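Local coordinates for uncharacterized protein (Sus scrofa, PDB 5BNF) that is porcine CD38, a disulfide-rich member of the ADP-ribosyl cyclase family that combines a helical half with a parallel beta sheet, at residues 31-34 and 35-38; 7-10 and 11-14; 95-98 and 99-102; 54-57 and 58-61; 14-17 and 18-22. One frame throughout, in Å; residues are numbered along the deposited sequence.

Contact 1: residues 31-34 and 35-38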
loop_
_atom_site.group_PDB
_atom_site.type_symbol
_atom_site.label_atom_id
_atom_site.label_comp_id
_atom_site.label_asym_id
_atom_site.label_seq_id
_atom_site.Cartn_x
_atom_site.Cartn_y
_atom_site.Cartn_z
ATOM N N ASP A 31 10.593 -7.326 18.881
ATOM C CA ASP A 31 10.847 -8.760 18.912
ATOM C C ASP A 31 11.250 -9.337 17.551
ATOM O O ASP A 31 11.764 -10.456 17.460
ATOM C CB ASP A 31 9.607 -9.480 19.469
ATOM C CG ASP A 31 8.294 -8.899 18.943
ATOM O OD1 ASP A 31 8.265 -7.705 18.581
ATOM O OD2 ASP A 31 7.279 -9.628 18.911
ATOM N N ARG A 32 11.032 -8.553 16.499
ATOM C CA ARG A 32 11.356 -8.965 15.139
ATOM C C ARG A 32 12.841 -8.753 14.820
ATOM O O ARG A 32 13.509 -7.940 15.461
ATOM C CB ARG A 32 10.480 -8.182 14.152
ATOM C CG ARG A 32 9.699 -9.057 13.178
ATOM C CD ARG A 32 8.897 -10.134 13.902
ATOM N NE ARG A 32 7.653 -9.640 14.491
ATOM C CZ ARG A 32 6.560 -9.345 13.794
ATOM N NH1 ARG A 32 6.556 -9.489 12.475
ATOM N NH2 ARG A 32 5.467 -8.918 14.414
ATOM N N ASP A 33 13.351 -9.492 13.834
ATOM C CA ASP A 33 14.754 -9.384 13.427
ATOM C C ASP A 33 14.910 -8.756 12.049
ATOM O O ASP A 33 14.481 -9.315 11.045
ATOM C CB ASP A 33 15.418 -10.759 13.428
ATOM C CG ASP A 33 16.792 -10.740 12.779
ATOM O OD1 ASP A 33 17.615 -9.871 13.141
ATOM O OD2 ASP A 33 17.055 -11.596 11.910
ATOM N N CYS A 34 15.561 -7.603 12.009
ATOM C CA CYS A 34 15.753 -6.873 10.771
ATOM C C CYS A 34 16.638 -7.505 9.705
ATOM O O CYS A 34 16.326 -7.430 8.516
ATOM C CB CYS A 34 16.248 -5.470 11.101
ATOM S SG CYS A 34 14.897 -4.454 11.765
ATOM N N GLN A 35 17.751 -8.106 10.113
ATOM C CA GLN A 35 18.642 -8.741 9.146
ATOM C C GLN A 35 17.915 -9.887 8.438
ATOM O O GLN A 35 18.110 -10.113 7.245
ATOM C CB GLN A 35 19.910 -9.251 9.839
ATOM C CG GLN A 35 20.688 -10.329 9.072
ATOM C CD GLN A 35 21.093 -9.923 7.661
ATOM O OE1 GLN A 35 21.631 -8.837 7.438
ATOM N NE2 GLN A 35 20.853 -10.812 6.702
ATOM N N LYS A 36 17.071 -10.598 9.176
ATOM C CA LYS A 36 16.307 -11.706 8.618
ATOM C C LYS A 36 15.382 -11.161 7.539
ATOM O O LYS A 36 15.256 -11.740 6.461
ATOM C CB LYS A 36 15.472 -12.365 9.714
ATOM C CG LYS A 36 15.634 -13.868 9.820
ATOM C CD LYS A 36 15.844 -14.281 11.271
ATOM C CE LYS A 36 14.693 -13.829 12.161
ATOM N NZ LYS A 36 14.963 -14.115 13.600
ATOM N N ILE A 37 14.734 -10.041 7.850
ATOM C CA ILE A 37 13.813 -9.395 6.925
ATOM C C ILE A 37 14.547 -8.984 5.651
ATOM O O ILE A 37 14.143 -9.356 4.550
ATOM C CB ILE A 37 13.167 -8.134 7.563
ATOM C CG1 ILE A 37 12.328 -8.523 8.783
ATOM C CG2 ILE A 37 12.282 -7.430 6.549
ATOM C CD1 ILE A 37 11.069 -9.309 8.458
ATOM N N LYS A 38 15.626 -8.223 5.812
ATOM C CA LYS A 38 16.428 -7.747 4.689
ATOM C C LYS A 38 16.840 -8.882 3.763
ATOM O O LYS A 38 16.858 -8.726 2.540
ATOM C CB LYS A 38 17.675 -7.034 5.206
ATOM C CG LYS A 38 18.779 -6.896 4.174
ATOM C CD LYS A 38 20.096 -6.498 4.824
ATOM C CE LYS A 38 21.282 -6.946 3.985
ATOM N NZ LYS A 38 22.585 -6.686 4.665
#
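Asp33 and Lys36 meet at the N-cap of helix 34-45, where the loop arriving from helix 10-25 turns into the second long helix of the chain. Asp33 is the capping residue. Its CG lies anti to its own backbone N (chi1 170°), which swings the carboxylate over the first turn so that OD2 accepts from Lys36 N at 2.9 Å. That oxygen sits too near a neighbouring atom in the model, so the capping bond is placed with some doubt. The same caution applies to the salt bridge from Asp33 OD2 to Lys36 NZ, which at 3.7 Å is long as well as doubtful. Lys36 bends at chi2 and chi3 (chi3 58°), and this folds its aliphatic chain back across the aspartate at about a right angle, bringing CE to 3.4 Å from Asp33 CB.

The backbone of the first turn is surer. Ile37 N donates to Asp33 O at 3.3 Å. Ile37 CG1 lies close to that same carbonyl oxygen, while the rest of its side chain turns inward against Leu61 and Leu64 of helix 59-64. Cys34 is buried too: its sulfur leaves the turn to form the disulfide with Cys18, tying this helix start to helix 10-25. On the loop side, Arg32 NH1 reaches the carbonyls of Leu64 and His66. The straightest bond of the turn comes one residue on, where Lys38 N points at Cys34 O over 2.9 Å with an N-H...O angle of 177°.

Contact 2: residues 7-10 and 11-14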
loop_
_atom_site.group_PDB
_atom_site.type_symbol
_atom_site.label_atom_id
_atom_site.label_comp_id
_atom_site.label_asym_id
_atom_site.label_seq_id
_atom_site.Cartn_x
_atom_site.Cartn_y
_atom_site.Cartn_z
ATOM N N THR A 7 17.235 1.613 -6.026
ATOM C CA THR A 7 17.715 2.684 -5.178
ATOM C C THR A 7 19.113 2.299 -4.709
ATOM O O THR A 7 19.330 1.188 -4.219
ATOM C CB THR A 7 16.798 2.866 -3.959
ATOM O OG1 THR A 7 15.442 2.986 -4.404
ATOM C CG2 THR A 7 17.187 4.117 -3.175
ATOM N N VAL A 8 20.069 3.202 -4.884
ATOM C CA VAL A 8 21.436 2.928 -4.461
ATOM C C VAL A 8 21.463 2.598 -2.976
ATOM O O VAL A 8 20.712 3.175 -2.192
ATOM C CB VAL A 8 22.358 4.135 -4.699
ATOM C CG1 VAL A 8 23.765 3.807 -4.227
ATOM C CG2 VAL A 8 22.367 4.499 -6.173
ATOM N N ASP A 9 22.338 1.671 -2.598
ATOM C CA ASP A 9 22.467 1.260 -1.207
ATOM C C ASP A 9 21.159 0.694 -0.694
ATOM O O ASP A 9 20.878 0.739 0.502
ATOM C CB ASP A 9 22.880 2.447 -0.340
ATOM C CG ASP A 9 24.172 3.075 -0.805
ATOM O OD1 ASP A 9 25.133 2.322 -1.079
ATOM O OD2 ASP A 9 24.230 4.319 -0.892
ATOM N N PHE A 10 20.364 0.164 -1.616
ATOM C CA PHE A 10 19.075 -0.412 -1.286
ATOM C C PHE A 10 19.129 -1.267 -0.024
ATOM O O PHE A 10 18.316 -1.102 0.883
ATOM C CB PHE A 10 18.571 -1.259 -2.458
ATOM C CG PHE A 10 17.279 -1.960 -2.172
ATOM C CD1 PHE A 10 16.092 -1.244 -2.095
ATOM C CD2 PHE A 10 17.259 -3.322 -1.892
ATOM C CE1 PHE A 10 14.906 -1.876 -1.734
ATOM C CE2 PHE A 10 16.077 -3.956 -1.532
ATOM C CZ PHE A 10 14.900 -3.230 -1.452
ATOM N N GLN A 11 20.093 -2.179 0.028
ATOM C CA GLN A 11 20.245 -3.074 1.169
ATOM C C GLN A 11 20.417 -2.352 2.499
ATOM O O GLN A 11 19.716 -2.637 3.467
ATOM C CB GLN A 11 21.431 -4.009 0.948
ATOM C CG GLN A 11 21.215 -4.988 -0.183
ATOM C CD GLN A 11 21.704 -4.467 -1.515
ATOM O OE1 GLN A 11 21.801 -3.256 -1.738
ATOM N NE2 GLN A 11 22.007 -5.388 -2.423
ATOM N N GLU A 12 21.352 -1.416 2.539
ATOM C CA GLU A 12 21.634 -0.657 3.748
ATOM C C GLU A 12 20.403 0.113 4.202
ATOM O O GLU A 12 20.076 0.151 5.392
ATOM C CB GLU A 12 22.765 0.322 3.472
ATOM C CG GLU A 12 23.741 -0.177 2.429
ATOM C CD GLU A 12 24.662 0.912 1.938
ATOM O OE1 GLU A 12 25.395 0.674 0.954
ATOM O OE2 GLU A 12 24.650 2.008 2.541
ATOM N N ILE A 13 19.723 0.724 3.240
ATOM C CA ILE A 13 18.537 1.513 3.525
ATOM C C ILE A 13 17.428 0.740 4.224
ATOM O O ILE A 13 16.934 1.178 5.263
ATOM C CB ILE A 13 17.978 2.148 2.239
ATOM C CG1 ILE A 13 18.986 3.166 1.701
ATOM C CG2 ILE A 13 16.629 2.801 2.515
ATOM C CD1 ILE A 13 18.503 3.962 0.488
ATOM N N ILE A 14 17.033 -0.402 3.671
ATOM C CA ILE A 14 15.966 -1.173 4.296
ATOM C C ILE A 14 16.392 -1.760 5.631
ATOM O O ILE A 14 15.554 -1.989 6.503
ATOM C CB ILE A 14 15.450 -2.319 3.389
ATOM C CG1 ILE A 14 16.566 -3.321 3.107
ATOM C CG2 ILE A 14 14.901 -1.744 2.089
ATOM C CD1 ILE A 14 16.095 -4.541 2.321
#
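A type II beta turn, Thr7 to Phe10, runs straight into the first turn of helix 10-25, and across this junction Phe10 packs on Ile14. Asp9, the third residue of the turn, takes a left-handed backbone conformation (phi 60°) and occupies the N-cap position, though its carboxylate caps no backbone N. Its carbonyl O starts the helical bonding: Ile13 N donates to Asp9 O at 3.0 Å, and Ile14 N follows with Phe10 O at 3.1 Å.

Ile14 has CG1 between the backbone N and the carbonyl carbon (chi1 62°), which leaves CG2 to settle over one face of the Phe10 ring. This is a CH-pi contact, 4.2 Å from CG2 to the ring centroid, while Ile14 CD1 reaches the CE2 corner of the ring. Ile13 faces the turn itself. Its CD1 comes within 3.6 Å of Val8 O and 3.9 Å of Thr7 CG2.

On the solvent side Glu12, extended beyond CG, reaches back across Asp9 at a slant, bringing OE1 to 2.6 Å from Asp9 OD1, with the two carboxylate planes 38° apart. Two acidic groups this close would probably perturb each other's ionisation.

Around the junction, Thr7 pairs with Ser110 through backbone bonds and through OG1. The Phe10 ring meets Phe41 of helix 34-45 edge to face and lies near Trp111, and Ile14 touches Lys38 and Phe41. The start of helix 10-25 thus packs on both helix 34-45 and the loop around Leu109.

Contact 3: residues 95-98 and 99-102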
loop_
_atom_site.group_PDB
_atom_site.type_symbol
_atom_site.label_atom_id
_atom_site.label_comp_id
_atom_site.label_asym_id
_atom_site.label_seq_id
_atom_site.Cartn_x
_atom_site.Cartn_y
_atom_site.Cartn_z
ATOM N N PHE A 95 -2.882 3.920 11.323
ATOM C CA PHE A 95 -2.119 3.202 10.318
ATOM C C PHE A 95 -2.520 3.250 8.851
ATOM O O PHE A 95 -3.587 2.764 8.475
ATOM C CB PHE A 95 -2.021 1.730 10.718
ATOM C CG PHE A 95 -1.313 1.497 12.023
ATOM C CD1 PHE A 95 0.030 1.132 12.051
ATOM C CD2 PHE A 95 -1.991 1.649 13.228
ATOM C CE1 PHE A 95 0.688 0.920 13.262
ATOM C CE2 PHE A 95 -1.345 1.441 14.444
ATOM C CZ PHE A 95 -0.002 1.076 14.463
ATOM N N THR A 96 -1.652 3.830 8.023
ATOM C CA THR A 96 -1.865 3.855 6.578
ATOM C C THR A 96 -0.867 2.786 6.130
ATOM O O THR A 96 -0.001 2.406 6.909
ATOM C CB THR A 96 -1.489 5.211 5.961
ATOM O OG1 THR A 96 -0.103 5.492 6.203
ATOM C CG2 THR A 96 -2.340 6.307 6.557
ATOM N N LEU A 97 -0.964 2.289 4.904
ATOM C CA LEU A 97 -0.032 1.246 4.468
ATOM C C LEU A 97 1.437 1.599 4.728
ATOM O O LEU A 97 2.223 0.746 5.143
ATOM C CB LEU A 97 -0.239 0.914 2.981
ATOM C CG LEU A 97 0.580 -0.254 2.418
ATOM C CD1 LEU A 97 0.484 -1.466 3.321
ATOM C CD2 LEU A 97 0.071 -0.599 1.026
ATOM N N GLU A 98 1.804 2.855 4.513
ATOM C CA GLU A 98 3.185 3.287 4.721
ATOM C C GLU A 98 3.615 3.375 6.187
ATOM O O GLU A 98 4.791 3.614 6.470
ATOM C CB GLU A 98 3.431 4.647 4.051
ATOM C CG GLU A 98 3.180 4.679 2.554
ATOM C CD GLU A 98 1.724 4.452 2.213
ATOM O OE1 GLU A 98 0.868 5.167 2.773
ATOM O OE2 GLU A 98 1.437 3.561 1.389
ATOM N N ASN A 99 2.682 3.204 7.119
ATOM C CA ASN A 99 3.042 3.270 8.534
ATOM C C ASN A 99 3.273 1.884 9.126
ATOM O O ASN A 99 3.642 1.753 10.290
ATOM C CB ASN A 99 1.970 4.016 9.339
ATOM C CG ASN A 99 1.834 5.466 8.921
ATOM O OD1 ASN A 99 2.824 6.186 8.806
ATOM N ND2 ASN A 99 0.600 5.906 8.702
ATOM N N THR A 100 3.059 0.848 8.322
ATOM C CA THR A 100 3.281 -0.518 8.777
ATOM C C THR A 100 4.756 -0.811 8.561
ATOM O O THR A 100 5.431 -0.091 7.831
ATOM C CB THR A 100 2.465 -1.529 7.969
ATOM O OG1 THR A 100 2.891 -1.510 6.599
ATOM C CG2 THR A 100 0.994 -1.188 8.044
ATOM N N LEU A 101 5.250 -1.866 9.198
ATOM C CA LEU A 101 6.652 -2.258 9.080
ATOM C C LEU A 101 7.132 -2.355 7.625
ATOM O O LEU A 101 8.043 -1.635 7.214
ATOM C CB LEU A 101 6.877 -3.599 9.789
ATOM C CG LEU A 101 8.296 -4.173 9.735
ATOM C CD1 LEU A 101 9.316 -3.126 10.159
ATOM C CD2 LEU A 101 8.368 -5.389 10.636
ATOM N N LEU A 102 6.514 -3.242 6.852
ATOM C CA LEU A 102 6.896 -3.430 5.452
ATOM C C LEU A 102 6.697 -2.214 4.548
ATOM O O LEU A 102 7.555 -1.896 3.726
ATOM C CB LEU A 102 6.155 -4.638 4.876
ATOM C CG LEU A 102 6.652 -5.958 5.463
ATOM C CD1 LEU A 102 5.757 -7.105 5.023
ATOM C CD2 LEU A 102 8.095 -6.186 5.027
#
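Leu97 O is gripped twice by Thr100. The hydroxyl OG1 donates to it at 2.8 Å, lying in the carbonyl plane, while Thr100 N approaches from above that plane at 3.3 Å. Thr100 OG1 can reach because it sits between its own backbone N and carbonyl carbon (chi1 63°). Thr100 is the N-cap of helix 101-106, and the same hydroxyl accepts from Gly103 N in the first turn.

One residue earlier the tight 3-10 turn is closed by Asn99 N donating to Thr96 O, 2.8 Å. The Asn99 side chain folds back over Thr96, crossing it at a slant, and ND2 comes to 2.6 Å from Thr96 OG1. The angle there is too poor for a hydrogen bond, so this is close polar packing. Phe95 CD1 lies 4.4 Å from Asn99 CB, a loose contact.

The turn sits between the sheet and the helices. Phe95 pairs through its backbone with Val75 of the edge strand 75-77, Leu97 packs on Leu143 of helix 135-149, and Leu101 N, next to the cap, is taken by Gln67 OE1.

Because OG1 donates to Leu97 O and accepts from Gly103 N, Thr100 links the 3-10 turn to the first turn of the helix. The two bonds together probably hold this buried side chain in one rotation.

Contact 4: residues 54-57 and 58-61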
loop_
_atom_site.group_PDB
_atom_site.type_symbol
_atom_site.label_atom_id
_atom_site.label_comp_id
_atom_site.label_asym_id
_atom_site.label_seq_id
_atom_site.Cartn_x
_atom_site.Cartn_y
_atom_site.Cartn_z
ATOM N N ARG A 54 6.227 -12.884 -8.824
ATOM C CA ARG A 54 4.971 -13.509 -8.416
ATOM C C ARG A 54 4.751 -13.188 -6.942
ATOM O O ARG A 54 5.711 -12.971 -6.199
ATOM C CB ARG A 54 5.045 -15.029 -8.597
ATOM C CG ARG A 54 4.489 -15.536 -9.916
ATOM C CD ARG A 54 5.135 -16.860 -10.313
ATOM N NE ARG A 54 5.211 -17.817 -9.212
ATOM C CZ ARG A 54 4.158 -18.374 -8.625
ATOM N NH1 ARG A 54 4.342 -19.228 -7.634
ATOM N NH2 ARG A 54 2.927 -18.086 -9.026
ATOM N N GLU A 55 3.491 -13.165 -6.523
ATOM C CA GLU A 55 3.148 -12.882 -5.131
ATOM C C GLU A 55 3.924 -13.819 -4.210
ATOM O O GLU A 55 4.522 -13.397 -3.218
ATOM C CB GLU A 55 1.647 -13.080 -4.927
ATOM C CG GLU A 55 0.955 -11.898 -4.285
ATOM C CD GLU A 55 -0.555 -12.011 -4.337
ATOM O OE1 GLU A 55 -1.093 -13.053 -3.903
ATOM O OE2 GLU A 55 -1.206 -11.053 -4.813
ATOM N N GLU A 56 3.929 -15.094 -4.582
ATOM C CA GLU A 56 4.613 -16.142 -3.833
ATOM C C GLU A 56 6.067 -15.835 -3.478
ATOM O O GLU A 56 6.534 -16.215 -2.405
ATOM C CB GLU A 56 4.568 -17.455 -4.619
ATOM C CG GLU A 56 3.183 -18.088 -4.765
ATOM C CD GLU A 56 2.177 -17.197 -5.470
ATOM O OE1 GLU A 56 2.579 -16.398 -6.340
ATOM O OE2 GLU A 56 0.974 -17.310 -5.162
ATOM N N ASP A 57 6.787 -15.164 -4.374
ATOM C CA ASP A 57 8.185 -14.844 -4.111
ATOM C C ASP A 57 8.346 -14.040 -2.831
ATOM O O ASP A 57 9.450 -13.924 -2.307
ATOM C CB ASP A 57 8.803 -14.054 -5.272
ATOM C CG ASP A 57 8.782 -14.823 -6.584
ATOM O OD1 ASP A 57 9.007 -16.047 -6.566
ATOM O OD2 ASP A 57 8.552 -14.199 -7.640
ATOM N N TYR A 58 7.247 -13.487 -2.327
ATOM C CA TYR A 58 7.306 -12.691 -1.108
ATOM C C TYR A 58 6.723 -13.379 0.128
ATOM O O TYR A 58 6.602 -12.754 1.183
ATOM C CB TYR A 58 6.591 -11.356 -1.312
ATOM C CG TYR A 58 7.324 -10.355 -2.178
ATOM C CD1 TYR A 58 8.567 -9.855 -1.805
ATOM C CD2 TYR A 58 6.741 -9.859 -3.342
ATOM C CE1 TYR A 58 9.209 -8.875 -2.569
ATOM C CE2 TYR A 58 7.373 -8.885 -4.109
ATOM C CZ TYR A 58 8.601 -8.398 -3.723
ATOM O OH TYR A 58 9.222 -7.447 -4.506
ATOM N N ASP A 59 6.361 -14.653 0.012
ATOM C CA ASP A 59 5.797 -15.362 1.158
ATOM C C ASP A 59 6.662 -15.154 2.397
ATOM O O ASP A 59 6.226 -14.558 3.379
ATOM C CB ASP A 59 5.658 -16.860 0.866
ATOM C CG ASP A 59 4.610 -17.153 -0.192
ATOM O OD1 ASP A 59 3.714 -16.308 -0.401
ATOM O OD2 ASP A 59 4.672 -18.236 -0.807
ATOM N N LEU A 60 7.896 -15.633 2.332
ATOM C CA LEU A 60 8.829 -15.500 3.438
ATOM C C LEU A 60 8.791 -14.083 4.001
ATOM O O LEU A 60 8.652 -13.886 5.205
ATOM C CB LEU A 60 10.244 -15.830 2.952
ATOM C CG LEU A 60 11.417 -15.974 3.936
ATOM C CD1 LEU A 60 11.579 -14.721 4.754
ATOM C CD2 LEU A 60 11.179 -17.152 4.859
ATOM N N LEU A 61 8.918 -13.096 3.123
ATOM C CA LEU A 61 8.916 -11.703 3.552
ATOM C C LEU A 61 7.613 -11.262 4.223
ATOM O O LEU A 61 7.643 -10.535 5.209
ATOM C CB LEU A 61 9.221 -10.789 2.366
ATOM C CG LEU A 61 9.332 -9.303 2.701
ATOM C CD1 LEU A 61 10.412 -9.079 3.741
ATOM C CD2 LEU A 61 9.639 -8.534 1.440
HETATM O O HOH W 1 10.026 -13.972 0.461
#
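Glu56 and Asp59 meet across a 3-10 turn that leads into helix 59-64, a helix start at the protein surface. The backbone bonds come first. Asp59 N donates to Glu56 O at 2.9 Å, nearly straight at the hydrogen (172°), although the donor stands well above the carbonyl plane. Tyr58 N bonds Glu55 O in the same i to i+3 pattern, with its nitrogen less surely placed. Inside 54-57, Asp57 N takes Arg54 O.

Among side-chain polar contacts, Asp57 turns back on the turn's entry, and OD2 accepts from Arg54 N at 2.9 Å, met from above the carboxylate plane. The two residues thus bond each other in both directions.

The charged groups lie outside. Glu56 OE1 sits over one face of the Arg54 guanidinium, 3.2 Å from NH2, so the attraction is one of charge alone. The Asp59 carboxylate lies near Glu56 O, acceptors that do not bond each other, with OD2 3.9 Å from Glu56 CB. Glu55 reaches away to Lys145.

The buried side belongs to Tyr58, the N-cap residue. Its ring packs against helix 135-149, edge to face with Phe139, and its OH bonds Phe135 O and Trp111 NE1.

A water links the 3-10 turn to the helix, donating to Asp57 O at 2.8 Å and accepting from Leu61 N at 3.0 Å.

Contact 5: residues 14-17 and 18-22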
loop_
_atom_site.group_PDB
_atom_site.type_symbol
_atom_site.label_atom_id
_atom_site.label_comp_id
_atom_site.label_asym_id
_atom_site.label_seq_id
_atom_site.Cartn_x
_atom_site.Cartn_y
_atom_site.Cartn_z
ATOM N N ILE A 14 17.033 -0.402 3.671
ATOM C CA ILE A 14 15.966 -1.173 4.296
ATOM C C ILE A 14 16.392 -1.760 5.631
ATOM O O ILE A 14 15.554 -1.989 6.503
ATOM C CB ILE A 14 15.450 -2.319 3.389
ATOM C CG1 ILE A 14 16.566 -3.321 3.107
ATOM C CG2 ILE A 14 14.901 -1.744 2.089
ATOM C CD1 ILE A 14 16.095 -4.541 2.321
ATOM N N LEU A 15 17.690 -2.005 5.797
ATOM C CA LEU A 15 18.176 -2.553 7.057
ATOM C C LEU A 15 17.991 -1.487 8.129
ATOM O O LEU A 15 17.442 -1.756 9.192
ATOM C CB LEU A 15 19.658 -2.931 6.972
ATOM C CG LEU A 15 20.046 -4.332 7.470
ATOM C CD1 LEU A 15 21.425 -4.254 8.102
ATOM C CD2 LEU A 15 19.035 -4.863 8.491
ATOM N N ARG A 16 18.451 -0.275 7.837
ATOM C CA ARG A 16 18.324 0.836 8.769
ATOM C C ARG A 16 16.865 1.063 9.133
ATOM O O ARG A 16 16.478 0.970 10.299
ATOM C CB ARG A 16 18.873 2.120 8.145
ATOM C CG ARG A 16 18.478 3.364 8.917
ATOM C CD ARG A 16 18.244 4.546 7.992
ATOM N NE ARG A 16 19.287 5.561 8.100
ATOM C CZ ARG A 16 20.025 5.982 7.078
ATOM N NH1 ARG A 16 19.836 5.470 5.869
ATOM N NH2 ARG A 16 20.945 6.922 7.264
ATOM N N ARG A 17 16.067 1.371 8.115
ATOM C CA ARG A 17 14.649 1.634 8.294
ATOM C C ARG A 17 13.987 0.603 9.185
ATOM O O ARG A 17 13.287 0.955 10.133
ATOM C CB ARG A 17 13.936 1.673 6.938
ATOM C CG ARG A 17 14.290 2.883 6.084
ATOM C CD ARG A 17 13.330 3.036 4.913
ATOM N NE ARG A 17 13.619 4.230 4.127
ATOM C CZ ARG A 17 12.927 4.599 3.059
ATOM N NH1 ARG A 17 11.904 3.863 2.650
ATOM N NH2 ARG A 17 13.265 5.696 2.396
ATOM N N CYS A 18 14.212 -0.670 8.889
ATOM C CA CYS A 18 13.618 -1.735 9.687
ATOM C C CYS A 18 13.902 -1.582 11.181
ATOM O O CYS A 18 12.982 -1.611 12.000
ATOM C CB CYS A 18 14.115 -3.094 9.208
ATOM S SG CYS A 18 13.561 -4.485 10.238
ATOM N N TYR A 19 15.169 -1.428 11.545
ATOM C CA TYR A 19 15.504 -1.272 12.951
ATOM C C TYR A 19 14.814 -0.050 13.524
ATOM O O TYR A 19 14.100 -0.149 14.518
ATOM C CB TYR A 19 17.021 -1.186 13.147
ATOM C CG TYR A 19 17.687 -2.548 13.176
ATOM C CD1 TYR A 19 17.237 -3.541 14.045
ATOM C CD2 TYR A 19 18.750 -2.849 12.329
ATOM C CE1 TYR A 19 17.825 -4.802 14.072
ATOM C CE2 TYR A 19 19.349 -4.110 12.347
ATOM C CZ TYR A 19 18.880 -5.082 13.221
ATOM O OH TYR A 19 19.458 -6.334 13.248
ATOM N N THR A 20 15.007 1.098 12.889
ATOM C CA THR A 20 14.379 2.322 13.364
ATOM C C THR A 20 12.887 2.111 13.636
ATOM O O THR A 20 12.304 2.776 14.494
ATOM C CB THR A 20 14.537 3.455 12.345
ATOM O OG1 THR A 20 15.929 3.723 12.150
ATOM C CG2 THR A 20 13.854 4.714 12.838
ATOM N N TYR A 21 12.277 1.176 12.913
ATOM C CA TYR A 21 10.857 0.898 13.082
ATOM C C TYR A 21 10.547 0.085 14.337
ATOM O O TYR A 21 9.652 0.441 15.101
ATOM C CB TYR A 21 10.301 0.151 11.860
ATOM C CG TYR A 21 8.789 0.028 11.861
ATOM C CD1 TYR A 21 7.981 1.093 11.467
ATOM C CD2 TYR A 21 8.166 -1.147 12.274
ATOM C CE1 TYR A 21 6.582 0.986 11.481
ATOM C CE2 TYR A 21 6.770 -1.262 12.292
ATOM C CZ TYR A 21 5.991 -0.192 11.892
ATOM O OH TYR A 21 4.623 -0.314 11.881
ATOM N N ILE A 22 11.285 -1.000 14.553
ATOM C CA ILE A 22 11.037 -1.867 15.701
ATOM C C ILE A 22 11.587 -1.407 17.045
ATOM O O ILE A 22 11.331 -2.044 18.067
ATOM C CB ILE A 22 11.566 -3.286 15.458
ATOM C CG1 ILE A 22 13.084 -3.253 15.279
ATOM C CG2 ILE A 22 10.880 -3.886 14.249
ATOM C CD1 ILE A 22 13.737 -4.622 15.381
#
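Residues 14-17 and 18-22 are consecutive turns of one alpha helix, stitched by i to i+4 bonds: Cys18 N to Ile14 O at 3.0 Å, Tyr19 N to Leu15 O at 3.3 Å and Thr20 N to Arg16 O at 3.0 Å. Tyr21 N continues the series to Arg17 O, though its position is less certain.

Leu15 and Tyr19 run alongside each other on one flank, and the leucine's CD2 touches the ring at CE2, 3.9 Å away. The next pair along, Arg16 and Thr20, is arranged in like fashion, with Arg16 CG 4.1 Å from Thr20 OG1.

This is the middle of helix 10-25, the first helix of the ADP-ribosyl cyclase fold as modelled here, and its faces are shared among neighbours. Cys18 has SG anti to its backbone N (chi1 174°), which sends the sulfur to its disulfide partner, while its CB rests on Ile14 O at 3.3 Å. Arg17 is stretched out from CG to NE, so NH1 reaches the carbonyls of Ile105 and Asp107, at and just beyond the C-terminal end of helix 101-106. Tyr21 turns the other way from Tyr19, laying its ring near Tyr104 and its OH between Asn99 O and Gln67 NE2.

In the fold
From the N terminus the contacts run in series as 2, 5, 1, 4 and 3. Each is one unbroken stretch, so none encloses a long loop and none nests in or crosses another; contacts 2 and 5 merely overlap at Ile14. Contact 2 opens helix 10-25 and contact 5 continues it. Contact 1 starts helix 34-45, joined to contact 5 by the disulfide and packed on contact 2 through Lys38. Contact 4 starts helix 59-64, where Leu61 meets Ile37 of contact 1. Contact 3, beside the sheet, starts helix 101-106; Leu102 touches contact 4, and Asn99 O probably accepts from Tyr21 OH of contact 5.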